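PDB 3UIE: adenylyl-sulfate kinase 1, chloroplastic from Arabidopsis thaliana, which catalyses the ATP-dependent phosphorylation of adenosine 5'-phosphosulfate to 3'-phosphoadenylyl sulfate, the activated form of sulfate, in the chloroplast. Local coordinates for residues S106-D111 against D160-P165. Numbering follows the deposited sequence.
Sequences SPYRTD and DDPYEP. With ADX (adenosine-5'-phosphosulfate), chain D.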
loop_
_atom_site.group_PDB
_atom_site.type_symbol
_atom_site.label_atom_id
_atom_site.label_comp_id
_atom_site.label_asym_id
_atom_site.label_seq_id
_atom_site.Cartn_x
_atom_site.Cartn_y
_atom_site.Cartn_z
ATOM N N SER A 106 -7.169 -13.750 8.746
ATOM C CA SER A 106 -5.814 -13.888 9.311
ATOM C C SER A 106 -5.753 -14.873 10.475
ATOM O O SER A 106 -5.487 -14.489 11.609
ATOM C CB SER A 106 -5.232 -12.521 9.706
ATOM O OG SER A 106 -6.160 -11.737 10.437
ATOM N N PRO A 107 -6.006 -16.160 10.189
ATOM C CA PRO A 107 -6.265 -17.155 11.239
ATOM C C PRO A 107 -5.044 -17.555 12.067
ATOM O O PRO A 107 -5.219 -18.022 13.176
ATOM C CB PRO A 107 -6.791 -18.361 10.445
ATOM C CG PRO A 107 -6.146 -18.218 9.101
ATOM C CD PRO A 107 -6.102 -16.735 8.837
ATOM N N TYR A 108 -3.838 -17.373 11.540
ATOM C CA TYR A 108 -2.636 -17.898 12.181
ATOM C C TYR A 108 -1.942 -16.857 13.057
ATOM O O TYR A 108 -1.590 -15.761 12.617
ATOM C CB TYR A 108 -1.674 -18.443 11.121
ATOM C CG TYR A 108 -2.335 -19.378 10.127
ATOM C CD1 TYR A 108 -3.308 -20.292 10.531
ATOM C CD2 TYR A 108 -1.997 -19.338 8.786
ATOM C CE1 TYR A 108 -3.912 -21.149 9.609
ATOM C CE2 TYR A 108 -2.594 -20.178 7.864
ATOM C CZ TYR A 108 -3.548 -21.079 8.276
ATOM O OH TYR A 108 -4.127 -21.907 7.337
ATOM N N ARG A 109 -1.742 -17.234 14.308
ATOM C CA ARG A 109 -1.180 -16.370 15.332
ATOM C C ARG A 109 0.229 -15.921 14.942
ATOM O O ARG A 109 0.573 -14.742 15.033
ATOM C CB ARG A 109 -1.166 -17.173 16.648
ATOM C CG ARG A 109 -0.915 -16.410 17.918
ATOM C CD ARG A 109 -1.109 -17.344 19.140
ATOM N NE ARG A 109 -2.518 -17.619 19.383
ATOM C CZ ARG A 109 -3.047 -18.828 19.576
ATOM N NH1 ARG A 109 -2.295 -19.914 19.563
ATOM N NH2 ARG A 109 -4.345 -18.946 19.792
ATOM N N THR A 110 1.041 -16.871 14.491
ATOM C CA THR A 110 2.417 -16.573 14.098
ATOM C C THR A 110 2.469 -15.521 12.993
ATOM O O THR A 110 3.370 -14.674 12.970
ATOM C CB THR A 110 3.172 -17.850 13.644
ATOM O OG1 THR A 110 4.552 -17.545 13.407
ATOM C CG2 THR A 110 2.549 -18.439 12.377
ATOM N N ASP A 111 1.520 -15.574 12.063
ATOM C CA ASP A 111 1.528 -14.624 10.949
ATOM C C ASP A 111 1.039 -13.241 11.364
ATOM O O ASP A 111 1.603 -12.241 10.936
ATOM C CB ASP A 111 0.735 -15.159 9.761
ATOM C CG ASP A 111 1.328 -16.425 9.208
ATOM O OD1 ASP A 111 2.560 -16.458 9.005
ATOM O OD2 ASP A 111 0.573 -17.392 8.993
ATOM N N ASP A 160 -12.505 -26.818 8.771
ATOM C CA ASP A 160 -11.466 -27.772 8.378
ATOM C C ASP A 160 -10.073 -27.141 8.376
ATOM O O ASP A 160 -9.121 -27.712 7.842
ATOM C CB ASP A 160 -11.781 -28.359 7.001
ATOM C CG ASP A 160 -12.993 -29.271 7.023
ATOM O OD1 ASP A 160 -13.837 -29.188 6.103
ATOM O OD2 ASP A 160 -13.102 -30.071 7.975
ATOM N N ASP A 161 -9.963 -25.960 8.976
ATOM C CA ASP A 161 -8.681 -25.279 9.124
ATOM C C ASP A 161 -8.746 -24.457 10.405
ATOM O O ASP A 161 -9.804 -23.938 10.758
ATOM C CB ASP A 161 -8.389 -24.387 7.918
ATOM C CG ASP A 161 -6.904 -24.092 7.754
ATOM O OD1 ASP A 161 -6.105 -25.047 7.653
ATOM O OD2 ASP A 161 -6.530 -22.901 7.736
ATOM N N PRO A 162 -7.625 -24.362 11.131
ATOM C CA PRO A 162 -7.735 -23.741 12.456
ATOM C C PRO A 162 -7.835 -22.217 12.424
ATOM O O PRO A 162 -7.272 -21.572 11.539
ATOM C CB PRO A 162 -6.442 -24.180 13.156
ATOM C CG PRO A 162 -5.485 -24.462 12.051
ATOM C CD PRO A 162 -6.308 -24.978 10.904
ATOM N N TYR A 163 -8.587 -21.655 13.363
ATOM C CA TYR A 163 -8.484 -20.235 13.652
ATOM C C TYR A 163 -7.832 -20.118 15.016
ATOM O O TYR A 163 -8.299 -20.732 15.978
ATOM C CB TYR A 163 -9.842 -19.507 13.665
ATOM C CG TYR A 163 -9.648 -18.043 14.028
ATOM C CD1 TYR A 163 -9.257 -17.114 13.065
ATOM C CD2 TYR A 163 -9.789 -17.608 15.337
ATOM C CE1 TYR A 163 -9.036 -15.780 13.398
ATOM C CE2 TYR A 163 -9.577 -16.288 15.677
ATOM C CZ TYR A 163 -9.190 -15.380 14.709
ATOM O OH TYR A 163 -8.964 -14.066 15.056
ATOM N N GLU A 164 -6.748 -19.347 15.092
ATOM C CA GLU A 164 -6.012 -19.152 16.335
ATOM C C GLU A 164 -6.259 -17.762 16.914
ATOM O O GLU A 164 -5.720 -16.778 16.417
ATOM C CB GLU A 164 -4.517 -19.385 16.089
ATOM C CG GLU A 164 -4.228 -20.778 15.526
ATOM C CD GLU A 164 -2.764 -21.003 15.184
ATOM O OE1 GLU A 164 -2.052 -20.016 14.911
ATOM O OE2 GLU A 164 -2.324 -22.171 15.185
ATOM N N PRO A 165 -7.094 -17.669 17.965
ATOM C CA PRO A 165 -7.380 -16.335 18.500
ATOM C C PRO A 165 -6.147 -15.645 19.089
ATOM O O PRO A 165 -5.209 -16.303 19.533
ATOM C CB PRO A 165 -8.414 -16.616 19.596
ATOM C CG PRO A 165 -8.153 -18.014 19.994
ATOM C CD PRO A 165 -7.784 -18.722 18.725
HETATM S SB ADX D . -7.168 -15.124 5.089
HETATM O O1B ADX D . -6.213 -15.329 4.036
HETATM O O2B ADX D . -7.238 -16.355 5.910
HETATM O O3B ADX D . -6.774 -14.007 5.970
HETATM P PA ADX D . -9.088 -13.543 3.850
HETATM O O1A ADX D . -8.021 -12.904 3.001
HETATM O O2A ADX D . -9.682 -12.566 4.853
HETATM O O3A ADX D . -8.548 -14.881 4.530
HETATM O "O5'" ADX D . -10.218 -14.037 2.868
HETATM C "C5'" ADX D . -11.454 -14.433 3.382
HETATM C "C4'" ADX D . -12.565 -14.354 2.471
HETATM O "O4'" ADX D . -12.367 -15.281 1.409
HETATM C "C3'" ADX D . -13.804 -14.752 3.188
HETATM O "O3'" ADX D . -14.728 -13.714 3.086
HETATM C "C2'" ADX D . -14.345 -15.837 2.477
HETATM O "O2'" ADX D . -15.506 -15.353 1.890
HETATM C "C1'" ADX D . -13.426 -16.189 1.375
HETATM N N9 ADX D . -13.018 -17.567 1.423
HETATM C C8 ADX D . -12.973 -18.418 0.372
HETATM N N7 ADX D . -12.466 -19.594 0.785
HETATM C C5 ADX D . -12.190 -19.489 2.102
HETATM C C6 ADX D . -11.663 -20.370 3.066
HETATM N N6 ADX D . -11.281 -21.694 2.689
HETATM N N1 ADX D . -11.515 -19.957 4.350
HETATM C C2 ADX D . -11.863 -18.709 4.705
HETATM N N3 ADX D . -12.371 -17.838 3.803
HETATM C C4 ADX D . -12.540 -18.195 2.510
HETATM O O HOH W 1 0.589 -19.795 14.449
#
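Pro107 and Tyr163 form the close-packed part of this contact: Tyr163 CD1 lies 3.5 Å from Pro107 CA, and Pro107 CB also meets the carbonyl oxygen of Pro162. Beside them Glu164 N donates to Pro107 O at 2.8 Å, tying the two loops together through their backbones. Tyr163 CG stands anti to the backbone N, which carries the ring past Pro107 to Thr31, whose OG1 is hydrogen-bonded to the phenol OH. Tyr108 donates from OH to Asp161 OD2 over 2.6 Å, on the syn lone pair, with ring and carboxylate planes 76° apart; Pro107 CG lies over one face of the same ring, toward its rim.

The solvent side is looser: whereas Pro107 is buried in carbon-carbon contact, partly exposed residues here meet through hydrogen bonds and a water. Arg109 N, in the first turn of helix 109-117, reaches Glu164 OE1 at 2.9 Å with an N-H...O angle of 166°, and the water bridges that oxygen to Thr110 N. Bent at chi3 (-74°), the Arg109 chain brings NE and NH2 side-on to the single atom Pro165 O, which lies in the guanidinium plane, 2.8 Å from NH2, while Glu164 CB sits over one guanidinium face, off centre. Replacing Arg109 with an alanine would probably leave Pro165 O without both of these donors and uncover Glu164 CB.

On the substrate side, Ser106 N donates to O3B of adenosine-5'-phosphosulfate at 2.8 Å, and Pro107 CD approaches O2B of the same sulfate. Ser106, its OG hydrogen-bonded to Leu104 O, probably serves as a phosphoserine intermediate, as inferred from related kinases. The arrangement belongs to the APS-kinase version of the P-loop NTPase fold, in which the loop from strand 99-103 into helix 109-117 lines the sulfate end of the substrate pocket and the 160-165 loop packs against it.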